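Local structure of immunoreactive 84kD antigen PG93 (Porphyromonas gingivalis, 5M11) at residues G729-V741 with S746-R758. The protein is a surface component essential to the type IX secretion system of this oral bacterium, and binds zinc and calcium ions. Sequence-based numbering, arbitrary orientation.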
ATOM      1  N   GLY A 729      -1.099  41.911 -13.261  1.00104.77           N
ATOM      2  CA  GLY A 729      -0.106  40.919 -12.845  1.00103.42           C
ATOM      3  C   GLY A 729       0.807  41.315 -11.695  1.00106.12           C
ATOM      4  O   GLY A 729       1.579  40.484 -11.205  1.00103.55           O
ATOM      5  N   ASN A 730       0.776  42.602 -11.300  1.00104.53           N
ATOM      6  CA  ASN A 730       1.552  43.137 -10.188  1.00103.09           C
ATOM      7  C   ASN A 730       0.739  42.889  -8.937  1.00100.36           C
ATOM      8  O   ASN A 730      -0.492  42.871  -9.029  1.00 98.44           O
ATOM      9  CB  ASN A 730       1.843  44.627 -10.410  1.00109.86           C
ATOM     10  CG  ASN A 730       2.529  45.352  -9.268  1.00143.36           C
ATOM     11  OD1 ASN A 730       3.164  44.761  -8.379  1.00139.46           O
ATOM     12  ND2 ASN A 730       2.428  46.672  -9.278  1.00138.34           N
ATOM     13  N   ARG A 731       1.401  42.657  -7.782  1.00 93.37           N
ATOM     14  CA  ARG A 731       0.681  42.387  -6.534  1.00 86.48           C
ATOM     15  C   ARG A 731      -0.252  43.522  -6.161  1.00 89.95           C
ATOM     16  O   ARG A 731       0.069  44.705  -6.316  1.00 92.95           O
ATOM     17  CB  ARG A 731       1.619  42.089  -5.343  1.00 82.15           C
ATOM     18  CG  ARG A 731       0.869  41.840  -4.012  1.00 74.33           C
ATOM     19  CD  ARG A 731       1.701  41.239  -2.901  1.00 76.34           C
ATOM     20  NE  ARG A 731       2.064  39.847  -3.184  1.00 73.08           N
ATOM     21  CZ  ARG A 731       3.049  39.184  -2.586  1.00 80.94           C
ATOM     22  NH1 ARG A 731       3.781  39.770  -1.644  1.00 69.94           N
ATOM     23  NH2 ARG A 731       3.315  37.936  -2.930  1.00 66.30           N
ATOM     24  N   VAL A 732      -1.414  43.111  -5.666  1.00 82.90           N
ATOM     25  CA  VAL A 732      -2.503  43.876  -5.084  1.00 81.30           C
ATOM     26  C   VAL A 732      -1.918  44.817  -3.995  1.00 85.38           C
ATOM     27  O   VAL A 732      -0.960  44.443  -3.305  1.00 84.53           O
ATOM     28  CB  VAL A 732      -3.512  42.808  -4.537  1.00 80.63           C
ATOM     29  CG1 VAL A 732      -3.963  43.061  -3.107  1.00 77.85           C
ATOM     30  CG2 VAL A 732      -4.694  42.595  -5.480  1.00 80.88           C
ATOM     31  N   ALA A 733      -2.484  46.037  -3.863  1.00 82.67           N
ATOM     32  CA  ALA A 733      -2.063  47.058  -2.890  1.00 83.20           C
ATOM     33  C   ALA A 733      -2.104  46.569  -1.415  1.00 83.87           C
ATOM     34  O   ALA A 733      -2.703  45.532  -1.105  1.00 79.17           O
ATOM     35  CB  ALA A 733      -2.940  48.287  -3.038  1.00 85.81           C
ATOM     36  N   SER A 734      -1.457  47.329  -0.505  1.00 82.11           N
ATOM     37  CA  SER A 734      -1.482  47.006   0.924  1.00 79.33           C
ATOM     38  C   SER A 734      -2.899  47.220   1.463  1.00 82.41           C
ATOM     39  O   SER A 734      -3.702  47.908   0.824  1.00 83.54           O
ATOM     40  CB  SER A 734      -0.477  47.861   1.690  1.00 83.92           C
ATOM     41  OG  SER A 734       0.832  47.670   1.187  1.00 90.47           O
ATOM     42  N   GLY A 735      -3.203  46.613   2.602  1.00 76.75           N
ATOM     43  CA  GLY A 735      -4.513  46.741   3.220  1.00 75.41           C
ATOM     44  C   GLY A 735      -5.023  45.459   3.824  1.00 77.78           C
ATOM     45  O   GLY A 735      -4.309  44.449   3.866  1.00 76.70           O
ATOM     46  N   VAL A 736      -6.268  45.515   4.319  1.00 74.30           N
ATOM     47  CA  VAL A 736      -6.952  44.394   4.948  1.00 71.92           C
ATOM     48  C   VAL A 736      -7.974  43.886   3.960  1.00 76.99           C
ATOM     49  O   VAL A 736      -8.848  44.636   3.520  1.00 78.74           O
ATOM     50  CB  VAL A 736      -7.555  44.776   6.323  1.00 76.78           C
ATOM     51  CG1 VAL A 736      -8.638  43.798   6.757  1.00 75.41           C
ATOM     52  CG2 VAL A 736      -6.462  44.852   7.381  1.00 78.29           C
ATOM     53  N   TYR A 737      -7.820  42.625   3.572  1.00 72.73           N
ATOM     54  CA  TYR A 737      -8.694  41.973   2.605  1.00 72.09           C
ATOM     55  C   TYR A 737      -9.559  40.965   3.344  1.00 74.99           C
ATOM     56  O   TYR A 737      -9.255  40.626   4.496  1.00 74.14           O
ATOM     57  CB  TYR A 737      -7.859  41.346   1.460  1.00 73.00           C
ATOM     58  CG  TYR A 737      -7.140  42.409   0.647  1.00 77.03           C
ATOM     59  CD1 TYR A 737      -7.748  42.999  -0.455  1.00 80.07           C
ATOM     60  CD2 TYR A 737      -5.896  42.903   1.047  1.00 78.74           C
ATOM     61  CE1 TYR A 737      -7.126  44.023  -1.162  1.00 82.61           C
ATOM     62  CE2 TYR A 737      -5.271  43.938   0.355  1.00 81.81           C
ATOM     63  CZ  TYR A 737      -5.894  44.495  -0.748  1.00 90.09           C
ATOM     64  OH  TYR A 737      -5.301  45.507  -1.456  1.00 95.22           O
ATOM     65  N   ALA A 738     -10.680  40.566   2.734  1.00 71.45           N
ATOM     66  CA  ALA A 738     -11.615  39.671   3.395  1.00 71.34           C
ATOM     67  C   ALA A 738     -12.021  38.532   2.507  1.00 77.93           C
ATOM     68  O   ALA A 738     -12.202  38.691   1.300  1.00 78.13           O
ATOM     69  CB  ALA A 738     -12.846  40.433   3.839  1.00 73.97           C
ATOM     70  N   VAL A 739     -12.189  37.374   3.142  1.00 75.45           N
ATOM     71  CA  VAL A 739     -12.587  36.112   2.542  1.00 74.19           C
ATOM     72  C   VAL A 739     -13.969  35.757   3.101  1.00 77.98           C
ATOM     73  O   VAL A 739     -14.123  35.510   4.312  1.00 78.07           O
ATOM     74  CB  VAL A 739     -11.516  35.027   2.840  1.00 77.11           C
ATOM     75  CG1 VAL A 739     -11.855  33.706   2.167  1.00 76.78           C
ATOM     76  CG2 VAL A 739     -10.131  35.506   2.419  1.00 76.15           C
ATOM     77  N   ALA A 740     -14.980  35.803   2.219  1.00 74.06           N
ATOM     78  CA  ALA A 740     -16.349  35.452   2.566  1.00 74.74           C
ATOM     79  C   ALA A 740     -16.629  34.062   2.047  1.00 77.34           C
ATOM     80  O   ALA A 740     -16.538  33.814   0.838  1.00 76.15           O
ATOM     81  CB  ALA A 740     -17.320  36.458   1.992  1.00 77.22           C
ATOM     82  N   VAL A 741     -16.886  33.134   2.981  1.00 74.45           N
ATOM     83  CA  VAL A 741     -17.153  31.728   2.683  1.00 74.50           C
ATOM     84  C   VAL A 741     -18.607  31.418   2.978  1.00 83.15           C
ATOM     85  O   VAL A 741     -19.033  31.507   4.121  1.00 84.38           O
ATOM     86  CB  VAL A 741     -16.209  30.742   3.433  1.00 76.09           C
ATOM     87  CG1 VAL A 741     -16.485  29.303   3.019  1.00 75.91           C
ATOM     88  CG2 VAL A 741     -14.742  31.095   3.209  1.00 73.13           C
ATOM     89  N   SER A 746     -25.801  24.434   4.112  1.00122.98           N
ATOM     90  CA  SER A 746     -26.179  24.773   5.500  1.00126.04           C
ATOM     91  C   SER A 746     -26.777  26.187   5.636  1.00128.95           C
ATOM     92  O   SER A 746     -27.396  26.482   6.667  1.00132.75           O
ATOM     93  CB  SER A 746     -24.977  24.634   6.435  1.00127.99           C
ATOM     94  OG  SER A 746     -25.042  25.472   7.579  1.00140.42           O
ATOM     95  N   LYS A 747     -26.578  27.054   4.608  1.00120.26           N
ATOM     96  CA  LYS A 747     -27.014  28.457   4.538  1.00119.52           C
ATOM     97  C   LYS A 747     -26.243  29.318   5.576  1.00119.92           C
ATOM     98  O   LYS A 747     -26.707  30.396   5.965  1.00121.61           O
ATOM     99  CB  LYS A 747     -28.546  28.611   4.687  1.00128.15           C
ATOM    100  CG  LYS A 747     -29.342  28.309   3.422  1.00140.48           C
ATOM    101  CD  LYS A 747     -30.745  28.914   3.521  1.00155.75           C
ATOM    102  CE  LYS A 747     -31.583  28.742   2.275  1.00166.14           C
ATOM    103  NZ  LYS A 747     -32.827  29.561   2.328  1.00167.59           N
ATOM    104  N   LYS A 748     -25.036  28.851   5.976  1.00111.51           N
ATOM    105  CA  LYS A 748     -24.146  29.531   6.921  1.00108.64           C
ATOM    106  C   LYS A 748     -22.946  30.166   6.189  1.00103.67           C
ATOM    107  O   LYS A 748     -22.491  29.668   5.150  1.00 99.20           O
ATOM    108  CB  LYS A 748     -23.663  28.566   8.024  1.00112.58           C
ATOM    109  CG  LYS A 748     -23.310  29.257   9.346  1.00126.85           C
ATOM    110  CD  LYS A 748     -24.453  29.200  10.378  1.00142.79           C
ATOM    111  CE  LYS A 748     -25.238  30.488  10.499  1.00148.61           C
ATOM    112  NZ  LYS A 748     -26.312  30.386  11.524  1.00157.80           N
ATOM    113  N   SER A 749     -22.441  31.270   6.753  1.00 98.08           N
ATOM    114  CA  SER A 749     -21.322  32.032   6.210  1.00 92.51           C
ATOM    115  C   SER A 749     -20.149  32.131   7.203  1.00 92.48           C
ATOM    116  O   SER A 749     -20.315  31.904   8.406  1.00 94.96           O
ATOM    117  CB  SER A 749     -21.785  33.433   5.817  1.00 97.28           C
ATOM    118  OG  SER A 749     -22.984  33.407   5.058  1.00110.32           O
ATOM    119  N   LYS A 750     -18.963  32.473   6.685  1.00 83.19           N
ATOM    120  CA  LYS A 750     -17.756  32.668   7.472  1.00 80.69           C
ATOM    121  C   LYS A 750     -16.957  33.835   6.882  1.00 81.60           C
ATOM    122  O   LYS A 750     -16.489  33.786   5.742  1.00 77.90           O
ATOM    123  CB  LYS A 750     -16.921  31.382   7.567  1.00 80.35           C
ATOM    124  CG  LYS A 750     -15.793  31.433   8.598  1.00 83.40           C
ATOM    125  CD  LYS A 750     -16.279  31.408  10.048  1.00 94.68           C
ATOM    126  CE  LYS A 750     -15.121  31.373  11.013  1.00109.44           C
ATOM    127  NZ  LYS A 750     -15.576  31.197  12.416  1.00125.50           N
ATOM    128  N   LEU A 751     -16.853  34.903   7.656  1.00 79.75           N
ATOM    129  CA  LEU A 751     -16.122  36.068   7.224  1.00 78.13           C
ATOM    130  C   LEU A 751     -14.825  36.129   7.988  1.00 81.81           C
ATOM    131  O   LEU A 751     -14.820  36.278   9.213  1.00 83.52           O
ATOM    132  CB  LEU A 751     -16.963  37.344   7.396  1.00 80.83           C
ATOM    133  CG  LEU A 751     -16.374  38.663   6.885  1.00 84.17           C
ATOM    134  CD1 LEU A 751     -15.938  38.573   5.420  1.00 81.00           C
ATOM    135  CD2 LEU A 751     -17.368  39.793   7.079  1.00 90.88           C
ATOM    136  N   ILE A 752     -13.721  35.938   7.262  1.00 75.95           N
ATOM    137  CA  ILE A 752     -12.380  35.963   7.841  1.00 74.78           C
ATOM    138  C   ILE A 752     -11.531  37.011   7.085  1.00 75.53           C
ATOM    139  O   ILE A 752     -11.737  37.238   5.890  1.00 74.21           O
ATOM    140  CB  ILE A 752     -11.731  34.551   7.892  1.00 76.61           C
ATOM    141  CG1 ILE A 752     -11.360  34.019   6.498  1.00 74.32           C
ATOM    142  CG2 ILE A 752     -12.618  33.551   8.668  1.00 79.11           C
ATOM    143  CD1 ILE A 752     -10.185  33.115   6.526  1.00 81.95           C
ATOM    144  N   ARG A 753     -10.620  37.677   7.798  1.00 70.72           N
ATOM    145  CA  ARG A 753      -9.800  38.730   7.211  1.00 68.82           C
ATOM    146  C   ARG A 753      -8.307  38.412   7.307  1.00 71.67           C
ATOM    147  O   ARG A 753      -7.882  37.730   8.244  1.00 72.90           O
ATOM    148  CB  ARG A 753     -10.098  40.072   7.903  1.00 69.22           C
ATOM    149  CG  ARG A 753     -11.469  40.641   7.609  1.00 77.22           C
ATOM    150  CD  ARG A 753     -11.902  41.582   8.715  1.00 94.75           C
ATOM    151  NE  ARG A 753     -13.013  42.449   8.311  1.00108.24           N
ATOM    152  CZ  ARG A 753     -12.897  43.746   8.024  1.00126.49           C
ATOM    153  NH1 ARG A 753     -11.714  44.349   8.094  1.00108.02           N
ATOM    154  NH2 ARG A 753     -13.966  44.451   7.672  1.00118.42           N
ATOM    155  N   PHE A 754      -7.516  38.920   6.338  1.00 66.42           N
ATOM    156  CA  PHE A 754      -6.052  38.786   6.273  1.00 65.73           C
ATOM    157  C   PHE A 754      -5.434  40.098   5.760  1.00 70.51           C
ATOM    158  O   PHE A 754      -6.075  40.835   5.000  1.00 70.75           O
ATOM    159  CB  PHE A 754      -5.608  37.585   5.417  1.00 65.32           C
ATOM    160  CG  PHE A 754      -5.763  37.777   3.930  1.00 65.91           C
ATOM    161  CD1 PHE A 754      -4.720  38.295   3.166  1.00 70.27           C
ATOM    162  CD2 PHE A 754      -6.952  37.449   3.291  1.00 66.63           C
ATOM    163  CE1 PHE A 754      -4.873  38.494   1.793  1.00 71.17           C
ATOM    164  CE2 PHE A 754      -7.093  37.616   1.913  1.00 69.47           C
ATOM    165  CZ  PHE A 754      -6.055  38.139   1.174  1.00 69.06           C
ATOM    166  N   ALA A 755      -4.187  40.373   6.157  1.00 67.22           N
ATOM    167  CA  ALA A 755      -3.520  41.607   5.787  1.00 68.00           C
ATOM    168  C   ALA A 755      -2.432  41.431   4.721  1.00 70.17           C
ATOM    169  O   ALA A 755      -1.704  40.433   4.725  1.00 67.79           O
ATOM    170  CB  ALA A 755      -2.914  42.233   7.028  1.00 71.52           C
ATOM    171  N   VAL A 756      -2.347  42.430   3.805  1.00 67.76           N
ATOM    172  CA  VAL A 756      -1.304  42.604   2.784  1.00 69.14           C
ATOM    173  C   VAL A 756      -0.476  43.792   3.278  1.00 76.13           C
ATOM    174  O   VAL A 756      -1.038  44.866   3.500  1.00 77.30           O
ATOM    175  CB  VAL A 756      -1.829  42.787   1.336  1.00 73.24           C
ATOM    176  CG1 VAL A 756      -0.710  43.246   0.405  1.00 76.15           C
ATOM    177  CG2 VAL A 756      -2.463  41.499   0.808  1.00 70.56           C
ATOM    178  N   ILE A 757       0.826  43.580   3.549  1.00 74.11           N
ATOM    179  CA  ILE A 757       1.694  44.623   4.113  1.00 77.40           C
ATOM    180  C   ILE A 757       2.902  44.908   3.218  1.00 83.96           C
ATOM    181  O   ILE A 757       3.448  43.984   2.598  1.00 83.07           O
ATOM    182  CB  ILE A 757       2.137  44.294   5.570  1.00 81.52           C
ATOM    183  CG1 ILE A 757       2.903  42.952   5.685  1.00 81.89           C
ATOM    184  CG2 ILE A 757       0.944  44.324   6.519  1.00 81.03           C
ATOM    185  CD1 ILE A 757       3.886  42.888   6.870  1.00 95.96           C
ATOM    186  N   ARG A 758       3.327  46.199   3.187  1.00 84.22           N
ATOM    187  CA  ARG A 758       4.471  46.730   2.422  1.00 90.56           C
ATOM    188  C   ARG A 758       5.844  46.130   2.832  1.00111.32           C
ATOM    189  O   ARG A 758       6.846  46.444   2.147  1.00118.23           O
ATOM    190  CB  ARG A 758       4.543  48.248   2.578  1.00 92.83           C
ATOM    191  CG  ARG A 758       3.757  49.015   1.530  1.00103.46           C
ATOM    192  CD  ARG A 758       3.872  50.509   1.740  1.00116.89           C
ATOM    193  NE  ARG A 758       3.731  50.860   3.153  1.00125.60           N
ATOM    194  CZ  ARG A 758       4.067  52.030   3.682  1.00144.06           C
ATOM    195  NH1 ARG A 758       4.550  53.002   2.913  1.00133.38           N
ATOM    196  NH2 ARG A 758       3.918  52.244   4.982  1.00132.37           N
ATOM    197  OXT ARG A 758       5.931  45.385   3.839  1.00125.67           O
TER
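Y737 and F754 face each other as a hydrogen-bonded pair in the C-terminal beta hairpin, where strands 735-741 and 749-756 run antiparallel. Eight backbone hydrogen bonds join the strands, two at each of the pairs G735-V756, Y737-F754, V739-I752 and V741-K750. G735 suits its place because its backbone angles would press a side chain against the preceding carbonyl.

Apolar packing dominates the face that carries Y737, V739, I752, F754 and V756; it is largely buried, which suits beta-branched and aromatic side chains. CG of F754 stands between the backbone N and carbonyl carbon (chi1 74°), which turns the ring toward the facing strand, where Y737 CB lies over one of its faces in a CH-pi contact, 4.0 Å from the centroid. At the edge of the same ring, V739 CG2 is 3.7 Å from F754 CE2. V756 CG2 lies 3.7 Å from Y737 CD2. The phenol is tethered within its own segment, Y737 OH donating to A733 O at 2.6 Å.

On the other face, small A738 accommodates L751, whose CD1 comes within 3.9 Å of A738 CB. R753, extended from CG to NE, crosses V736 at about a right angle, NH1 3.4 Å from V736 CG1; both residues are exposed, so the long charged chain can lie over the valine and still meet solvent.

Strand 749-756 is the outermost of four antiparallel strands, with 735-742 between it and 699-703, but A755 and I757 bond through the backbone to L681, and A755 N also to N679 OD1. V739, I752 and F754 pack on V676 of strand 675-677, which lies against the apolar face.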